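Lipolytic protein G-D-S-L family (Chitinophaga pinensis, PDB 4Q7Q) probably hydrolyses ester bonds as a lipase or acylhydrolase of the GDSL (SGNH hydrolase) family, although its substrate is unknown. Local coordinates at residues L183-H194 against E222-T233. Residues are numbered along the deposited sequence; the frame is centred on the assembly and turned at random.
Sequences LLTLRNMVKFKH and EYPYPPAAVNLT
The backbones of residues 183-194 and 222-233 run antiparallel and are tied at intervals: Leu232 N to Asn188 O, Thr233 N to Met189 O, Lys191 N to Ala229 O (2.7 Å, nearly straight) and His194 N to Pro224 O (2.8 Å). The pairing shows how irregular segments can be held by a few main-chain bonds, side chains covering the intervals. Thr233 grips one carbonyl twice, its N on a lone pair of Met189 O and its OG1 2.9 Å from the same oxygen, above the carbonyl plane. Leu232 sends CD1 against Asn188 CB and within 3.8 Å of Leu184 CD2, the two leucines crossing at about a right angle. A water accepts from Asn231 ND2 and donates to Arg187 O and Val190 O. Phe192 CG stands between its own N and carbonyl carbon (chi1 60°), which sets the ring edge against Ala228 and one face against Ala229, in the 3-10 segment 227-229; Ala229 CB makes a CH-pi contact 4.0 Å above the ring centre, and Pro226 CG packs against CE2. Val190 CG1 makes a second CH-pi contact, over one face of Tyr225 but displaced toward its rim. Phe192 O, at the edge of that ring, is buried without a polar partner. Glu222 OE1 accepts from His194 NE2 at 3.0 Å, close to the imidazole plane. With an alanine here, Glu222 would probably lose this mate and a gap would open beside Tyr203, whose ring stacks on the imidazole. Lys193 forms a salt bridge with Asp134, and Leu184 and Leu232 rest on Ile246. The contact joins the antiparallel strands 193-196 and 203-206 to the loop before helix 241-257, where Tyr223 touches Asp235, possibly part of a Ser-His-Asp triad as in SGNH hydrolases.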
loop_
_atom_site.group_PDB
_atom_site.type_symbol
_atom_site.label_atom_id
_atom_site.label_comp_id
_atom_site.label_asym_id
_atom_site.label_seq_id
_atom_site.Cartn_x
_atom_site.Cartn_y
_atom_site.Cartn_z
ATOM N N LEU A 183 -1.975 15.050 -2.990
ATOM C CA LEU A 183 -2.472 15.113 -1.618
ATOM C C LEU A 183 -1.763 14.148 -0.665
ATOM O O LEU A 183 -1.875 14.283 0.555
ATOM C CB LEU A 183 -3.981 14.852 -1.577
ATOM C CG LEU A 183 -4.868 15.838 -2.332
ATOM C CD1 LEU A 183 -6.334 15.460 -2.179
ATOM C CD2 LEU A 183 -4.629 17.255 -1.840
ATOM N N LEU A 184 -1.040 13.182 -1.219
ATOM C CA LEU A 184 -0.463 12.111 -0.409
ATOM C C LEU A 184 1.022 12.331 -0.111
ATOM O O LEU A 184 1.880 11.563 -0.531
ATOM C CB LEU A 184 -0.727 10.751 -1.071
ATOM C CG LEU A 184 -2.213 10.428 -1.277
ATOM C CD1 LEU A 184 -2.402 9.055 -1.915
ATOM C CD2 LEU A 184 -2.969 10.521 0.047
ATOM N N THR A 185 1.314 13.390 0.635
ATOM C CA THR A 185 2.693 13.792 0.889
ATOM C C THR A 185 3.204 13.357 2.262
ATOM O O THR A 185 2.420 13.155 3.188
ATOM C CB THR A 185 2.832 15.308 0.767
ATOM O OG1 THR A 185 1.885 15.933 1.641
ATOM C CG2 THR A 185 2.542 15.734 -0.660
ATOM N N LEU A 186 4.523 13.207 2.384
ATOM C CA LEU A 186 5.137 12.805 3.650
ATOM C C LEU A 186 4.741 13.672 4.839
ATOM O O LEU A 186 4.513 13.161 5.940
ATOM C CB LEU A 186 6.658 12.793 3.535
ATOM C CG LEU A 186 7.256 11.544 2.906
ATOM C CD1 LEU A 186 8.767 11.699 2.799
ATOM C CD2 LEU A 186 6.881 10.325 3.725
ATOM N N ARG A 187 4.670 14.981 4.619
ATOM C CA ARG A 187 4.362 15.909 5.694
ATOM C C ARG A 187 2.956 15.687 6.246
ATOM O O ARG A 187 2.647 16.111 7.360
ATOM C CB ARG A 187 4.528 17.360 5.223
ATOM C CG ARG A 187 3.447 17.839 4.258
ATOM C CD ARG A 187 3.756 19.230 3.701
ATOM N NE ARG A 187 4.749 19.166 2.629
ATOM C CZ ARG A 187 4.453 19.085 1.335
ATOM N NH1 ARG A 187 3.185 19.075 0.939
ATOM N NH2 ARG A 187 5.424 19.023 0.433
ATOM N N ASN A 188 2.107 15.014 5.473
ATOM C CA ASN A 188 0.723 14.801 5.879
ATOM C C ASN A 188 0.428 13.394 6.359
ATOM O O ASN A 188 -0.722 13.062 6.608
ATOM C CB ASN A 188 -0.235 15.177 4.749
ATOM C CG ASN A 188 -0.435 16.666 4.642
ATOM O OD1 ASN A 188 -0.478 17.364 5.651
ATOM N ND2 ASN A 188 -0.551 17.164 3.419
HETATM N N MSE A 189 1.454 12.559 6.484
HETATM C CA MSE A 189 1.233 11.194 6.951
HETATM C C MSE A 189 0.792 11.152 8.412
HETATM O O MSE A 189 -0.191 10.493 8.746
HETATM C CB MSE A 189 2.479 10.340 6.728
HETATM C CG MSE A 189 2.822 10.173 5.263
HETATM SE SE MSE A 189 1.454 9.141 4.341
HETATM C CE MSE A 189 1.700 9.806 2.517
ATOM N N VAL A 190 1.516 11.862 9.278
ATOM C CA VAL A 190 1.172 11.933 10.700
ATOM C C VAL A 190 1.379 13.358 11.202
ATOM O O VAL A 190 2.207 14.085 10.659
ATOM C CB VAL A 190 2.031 10.966 11.557
ATOM C CG1 VAL A 190 1.710 9.510 11.233
ATOM C CG2 VAL A 190 3.528 11.261 11.371
ATOM N N LYS A 191 0.617 13.766 12.216
ATOM C CA LYS A 191 0.731 15.128 12.750
ATOM C C LYS A 191 2.014 15.334 13.558
ATOM O O LYS A 191 2.607 16.415 13.538
ATOM C CB LYS A 191 -0.476 15.471 13.634
ATOM C CG LYS A 191 -1.826 15.417 12.938
ATOM C CD LYS A 191 -1.969 16.527 11.921
ATOM C CE LYS A 191 -3.383 16.576 11.355
ATOM N NZ LYS A 191 -4.385 16.959 12.387
ATOM N N PHE A 192 2.421 14.301 14.286
ATOM C CA PHE A 192 3.616 14.373 15.119
ATOM C C PHE A 192 3.976 12.985 15.602
ATOM O O PHE A 192 3.184 12.047 15.477
ATOM C CB PHE A 192 3.407 15.295 16.331
ATOM C CG PHE A 192 2.294 14.855 17.250
ATOM C CD1 PHE A 192 0.999 15.317 17.063
ATOM C CD2 PHE A 192 2.543 13.968 18.291
ATOM C CE1 PHE A 192 -0.026 14.913 17.902
ATOM C CE2 PHE A 192 1.522 13.558 19.132
ATOM C CZ PHE A 192 0.234 14.033 18.932
ATOM N N LYS A 193 5.186 12.871 16.140
ATOM C CA LYS A 193 5.627 11.684 16.842
ATOM C C LYS A 193 5.849 12.120 18.288
ATOM O O LYS A 193 6.534 13.104 18.538
ATOM C CB LYS A 193 6.930 11.184 16.222
ATOM C CG LYS A 193 7.053 9.678 16.049
ATOM C CD LYS A 193 8.351 9.351 15.320
ATOM C CE LYS A 193 8.632 7.862 15.236
ATOM N NZ LYS A 193 9.979 7.640 14.633
ATOM N N HIS A 194 5.247 11.384 19.216
ATOM C CA HIS A 194 5.257 11.680 20.638
ATOM C C HIS A 194 6.507 11.039 21.239
ATOM O O HIS A 194 6.554 9.828 21.434
ATOM C CB HIS A 194 3.969 11.089 21.226
ATOM C CG HIS A 194 3.863 11.159 22.714
ATOM N ND1 HIS A 194 3.661 12.338 23.394
ATOM C CD2 HIS A 194 3.874 10.179 23.652
ATOM C CE1 HIS A 194 3.575 12.089 24.689
ATOM N NE2 HIS A 194 3.702 10.787 24.871
ATOM N N GLU A 222 6.456 5.666 25.270
ATOM C CA GLU A 222 5.077 5.275 24.988
ATOM C C GLU A 222 4.867 5.221 23.479
ATOM O O GLU A 222 5.701 5.719 22.721
ATOM C CB GLU A 222 4.107 6.282 25.607
ATOM C CG GLU A 222 4.267 6.452 27.107
ATOM C CD GLU A 222 3.571 7.692 27.633
ATOM O OE1 GLU A 222 3.316 8.621 26.837
ATOM O OE2 GLU A 222 3.277 7.736 28.846
ATOM N N TYR A 223 3.761 4.623 23.043
ATOM C CA TYR A 223 3.468 4.539 21.613
ATOM C C TYR A 223 3.460 5.941 21.024
ATOM O O TYR A 223 2.742 6.812 21.505
ATOM C CB TYR A 223 2.132 3.848 21.364
ATOM C CG TYR A 223 1.858 3.647 19.890
ATOM C CD1 TYR A 223 2.591 2.722 19.145
ATOM C CD2 TYR A 223 0.880 4.387 19.235
ATOM C CE1 TYR A 223 2.356 2.539 17.798
ATOM C CE2 TYR A 223 0.638 4.209 17.882
ATOM C CZ TYR A 223 1.378 3.281 17.172
ATOM O OH TYR A 223 1.145 3.104 15.828
ATOM N N PRO A 224 4.288 6.174 19.997
ATOM C CA PRO A 224 4.549 7.554 19.566
ATOM C C PRO A 224 3.475 8.170 18.662
ATOM O O PRO A 224 3.588 9.347 18.309
ATOM C CB PRO A 224 5.873 7.430 18.813
ATOM C CG PRO A 224 5.843 6.030 18.263
ATOM C CD PRO A 224 5.176 5.205 19.332
ATOM N N TYR A 225 2.447 7.407 18.305
ATOM C CA TYR A 225 1.357 7.952 17.497
ATOM C C TYR A 225 -0.004 7.853 18.192
ATOM O O TYR A 225 -0.829 7.021 17.823
ATOM C CB TYR A 225 1.301 7.240 16.140
ATOM C CG TYR A 225 2.485 7.497 15.235
ATOM C CD1 TYR A 225 2.997 8.779 15.065
ATOM C CD2 TYR A 225 3.083 6.454 14.538
ATOM C CE1 TYR A 225 4.073 9.015 14.225
ATOM C CE2 TYR A 225 4.164 6.676 13.691
ATOM C CZ TYR A 225 4.658 7.958 13.541
ATOM O OH TYR A 225 5.723 8.187 12.697
ATOM N N PRO A 226 -0.247 8.705 19.202
ATOM C CA PRO A 226 -1.565 8.736 19.843
ATOM C C PRO A 226 -2.623 9.193 18.835
ATOM O O PRO A 226 -2.251 9.623 17.744
ATOM C CB PRO A 226 -1.378 9.764 20.968
ATOM C CG PRO A 226 -0.267 10.630 20.511
ATOM C CD PRO A 226 0.660 9.721 19.759
ATOM N N PRO A 227 -3.920 9.071 19.175
ATOM C CA PRO A 227 -4.993 9.450 18.247
ATOM C C PRO A 227 -4.821 10.825 17.594
ATOM O O PRO A 227 -5.113 10.965 16.406
ATOM C CB PRO A 227 -6.232 9.443 19.141
ATOM C CG PRO A 227 -5.940 8.373 20.133
ATOM C CD PRO A 227 -4.457 8.464 20.407
ATOM N N ALA A 228 -4.343 11.808 18.351
ATOM C CA ALA A 228 -4.169 13.166 17.839
ATOM C C ALA A 228 -3.152 13.248 16.698
ATOM O O ALA A 228 -3.092 14.251 15.988
ATOM C CB ALA A 228 -3.772 14.105 18.968
ATOM N N ALA A 229 -2.352 12.201 16.527
ATOM C CA ALA A 229 -1.305 12.201 15.505
ATOM C C ALA A 229 -1.808 11.765 14.130
ATOM O O ALA A 229 -1.106 11.918 13.136
ATOM C CB ALA A 229 -0.126 11.329 15.944
ATOM N N VAL A 230 -3.022 11.226 14.076
ATOM C CA VAL A 230 -3.559 10.689 12.828
ATOM C C VAL A 230 -3.714 11.782 11.771
ATOM O O VAL A 230 -4.239 12.850 12.043
ATOM C CB VAL A 230 -4.914 9.986 13.054
ATOM C CG1 VAL A 230 -5.516 9.526 11.736
ATOM C CG2 VAL A 230 -4.742 8.805 14.000
ATOM N N ASN A 231 -3.228 11.526 10.564
ATOM C CA ASN A 231 -3.527 12.416 9.447
ATOM C C ASN A 231 -3.921 11.577 8.227
ATOM O O ASN A 231 -5.057 11.115 8.150
ATOM C CB ASN A 231 -2.368 13.370 9.161
ATOM C CG ASN A 231 -2.775 14.531 8.269
ATOM O OD1 ASN A 231 -3.783 14.466 7.571
ATOM N ND2 ASN A 231 -1.991 15.603 8.295
ATOM N N LEU A 232 -3.008 11.371 7.283
ATOM C CA LEU A 232 -3.293 10.465 6.170
ATOM C C LEU A 232 -3.132 9.003 6.565
ATOM O O LEU A 232 -3.674 8.118 5.899
ATOM C CB LEU A 232 -2.395 10.759 4.971
ATOM C CG LEU A 232 -2.635 12.068 4.230
ATOM C CD1 LEU A 232 -1.603 12.191 3.125
ATOM C CD2 LEU A 232 -4.051 12.092 3.669
ATOM N N THR A 233 -2.344 8.766 7.614
ATOM C CA THR A 233 -2.144 7.440 8.193
ATOM C C THR A 233 -2.380 7.505 9.695
ATOM O O THR A 233 -2.410 8.594 10.281
ATOM C CB THR A 233 -0.703 6.910 7.985
ATOM O OG1 THR A 233 0.225 7.671 8.780
ATOM C CG2 THR A 233 -0.314 6.942 6.508
HETATM O O HOH W 1 0.675 16.135 9.097
#